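PDB 6D25: alpha-L-arabinosidase from Xanthomonas axonopodis pv. citri, which probably hydrolyses alpha-L-arabinofuranosyl side groups from arabinoxylans, as a GH51 arabinofuranosidase able to cope with internally di-substituted xylose units. Local coordinates for residues 219-222 against 223-227. Numbering follows the deposited sequence.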
loop_
_atom_site.group_PDB
_atom_site.type_symbol
_atom_site.label_atom_id
_atom_site.label_comp_id
_atom_site.label_asym_id
_atom_site.label_seq_id
_atom_site.Cartn_x
_atom_site.Cartn_y
_atom_site.Cartn_z
ATOM N N PHE A 219 4.510 8.442 2.073
ATOM C CA PHE A 219 4.774 9.291 3.236
ATOM C C PHE A 219 3.517 10.113 3.580
ATOM O O PHE A 219 3.101 10.136 4.739
ATOM C CB PHE A 219 5.988 10.215 3.024
ATOM C CG PHE A 219 6.075 11.260 4.105
ATOM C CD1 PHE A 219 6.432 10.932 5.399
ATOM C CD2 PHE A 219 5.661 12.553 3.848
ATOM C CE1 PHE A 219 6.408 11.885 6.407
ATOM C CE2 PHE A 219 5.654 13.519 4.850
ATOM C CZ PHE A 219 5.995 13.161 6.133
ATOM N N ARG A 220 2.963 10.801 2.598
ATOM C CA ARG A 220 1.765 11.621 2.842
ATOM C C ARG A 220 0.652 10.794 3.515
ATOM O O ARG A 220 -0.026 11.277 4.444
ATOM C CB ARG A 220 1.279 12.247 1.532
ATOM C CG ARG A 220 2.147 13.425 1.096
ATOM C CD ARG A 220 1.852 13.897 -0.285
ATOM N NE ARG A 220 0.474 14.339 -0.457
ATOM C CZ ARG A 220 0.054 15.139 -1.400
ATOM N NH1 ARG A 220 0.922 15.598 -2.325
ATOM N NH2 ARG A 220 -1.262 15.374 -1.470
ATOM N N ARG A 221 0.435 9.568 3.030
ATOM C CA ARG A 221 -0.591 8.695 3.560
ATOM C C ARG A 221 -0.223 8.244 4.972
ATOM O O ARG A 221 -1.047 8.379 5.907
ATOM C CB ARG A 221 -0.782 7.474 2.670
ATOM C CG ARG A 221 -1.767 6.432 3.166
ATOM C CD ARG A 221 -1.856 5.334 2.146
ATOM N NE ARG A 221 -2.863 4.333 2.450
ATOM C CZ ARG A 221 -3.109 3.267 1.701
ATOM N NH1 ARG A 221 -2.333 2.976 0.643
ATOM N NH2 ARG A 221 -4.125 2.481 2.037
ATOM N N TYR A 222 0.960 7.677 5.174
ATOM C CA TYR A 222 1.268 7.070 6.457
ATOM C C TYR A 222 1.385 8.139 7.567
ATOM O O TYR A 222 0.980 7.883 8.730
ATOM C CB TYR A 222 2.555 6.249 6.396
ATOM C CG TYR A 222 2.397 4.854 5.854
ATOM C CD1 TYR A 222 2.009 4.633 4.545
ATOM C CD2 TYR A 222 2.554 3.738 6.675
ATOM C CE1 TYR A 222 1.827 3.355 4.053
ATOM C CE2 TYR A 222 2.382 2.459 6.199
ATOM C CZ TYR A 222 2.013 2.260 4.880
ATOM O OH TYR A 222 1.830 0.983 4.373
ATOM N N GLN A 223 1.890 9.319 7.239
ATOM C CA GLN A 223 2.054 10.357 8.263
ATOM C C GLN A 223 0.675 10.805 8.772
ATOM O O GLN A 223 0.566 11.209 9.926
ATOM C CB GLN A 223 2.893 11.557 7.796
ATOM C CG GLN A 223 2.230 12.434 6.750
ATOM C CD GLN A 223 1.201 13.407 7.295
ATOM O OE1 GLN A 223 1.373 13.907 8.404
ATOM N NE2 GLN A 223 0.152 13.676 6.517
ATOM N N THR A 224 -0.351 10.704 7.923
ATOM C CA THR A 224 -1.701 11.141 8.272
ATOM C C THR A 224 -2.137 10.462 9.591
ATOM O O THR A 224 -2.834 11.094 10.414
ATOM C CB THR A 224 -2.685 10.805 7.153
ATOM O OG1 THR A 224 -2.321 11.431 5.926
ATOM C CG2 THR A 224 -4.108 11.212 7.501
ATOM N N PHE A 225 -1.774 9.200 9.773
ATOM C CA PHE A 225 -2.344 8.404 10.811
ATOM C C PHE A 225 -1.456 8.383 12.062
ATOM O O PHE A 225 -1.856 7.777 13.063
ATOM C CB PHE A 225 -2.666 7.004 10.289
ATOM C CG PHE A 225 -3.603 7.068 9.119
ATOM C CD1 PHE A 225 -4.921 7.457 9.307
ATOM C CD2 PHE A 225 -3.147 6.877 7.834
ATOM C CE1 PHE A 225 -5.778 7.601 8.227
ATOM C CE2 PHE A 225 -4.004 7.011 6.755
ATOM C CZ PHE A 225 -5.315 7.384 6.943
ATOM N N VAL A 226 -0.356 9.092 12.052
ATOM C CA VAL A 226 0.397 9.331 13.274
ATOM C C VAL A 226 -0.040 10.678 13.848
ATOM O O VAL A 226 0.383 11.726 13.393
ATOM C CB VAL A 226 1.908 9.297 13.015
ATOM C CG1 VAL A 226 2.698 9.568 14.279
ATOM C CG2 VAL A 226 2.337 7.980 12.421
ATOM N N LYS A 227 -0.859 10.625 14.848
ATOM C CA LYS A 227 -1.503 11.815 15.387
ATOM C C LYS A 227 -0.972 12.094 16.797
ATOM O O LYS A 227 -0.667 11.169 17.568
ATOM C CB LYS A 227 -3.015 11.574 15.382
ATOM C CG LYS A 227 -3.635 11.634 13.984
ATOM C CD LYS A 227 -5.126 11.636 14.002
ATOM C CE LYS A 227 -5.756 11.967 12.661
ATOM N NZ LYS A 227 -5.437 10.928 11.661
#
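Gln223 folds back over Phe219 and Arg220 at the C-terminal end of helix 212-224, in a beta-alpha-beta unit between strands 196-199 and 235-238 of the (beta/alpha)8 barrel. Its CB lies 3.8 Å from CE1 of Phe219, against one face of the ring. CG continues over that face, offset toward the rim, in a CH-pi contact 4.2 Å from the ring centroid. Standing between the backbone N and the carbonyl carbon (chi1 69°), CG is brought back over the preceding turn, and the bend at chi2 (79°) swings the amide across to Arg220 O. CD passes this oxygen without a bond; Gln223 NE2 donates to it at 3.2 Å, in the carbonyl plane and on a lone pair, while OE1 is hydrogen-bonded elsewhere. Glutamine suits the place because its methylenes can cover an aromatic face while its amide still reaches a carbonyl.

Arg220 O takes a second bond from Thr224 OG1, at 2.7 Å and also in the carbonyl plane. The threonine places its hydroxyl beside its own backbone N (chi1 -59°), facing the preceding turn, and OG1 is also hydrogen-bonded to ND2 of Asn209 of the second subunit. Thr224 CG2 covers the centre of one face of the Phe225 ring, 4.0 Å above the plane.

Gln223 N still makes the regular helical bond to Phe219 O (2.9 Å), but Thr224 N bonds weakly to Arg221 O, leaving Arg220 O to the two side-chain donors. Phe225 N likewise reaches three residues back, to Tyr222 O at 3.2 Å. Lys227 NZ donates to Thr224 O at 2.9 Å and forms a salt bridge with Glu104 of the second subunit. Side-chain donors thus gather where helical bonding gives way, which may draw negative charge onto Arg220 O; Thr224, at the helix end, and Lys227, just past it, join this region to the second subunit of the trimer.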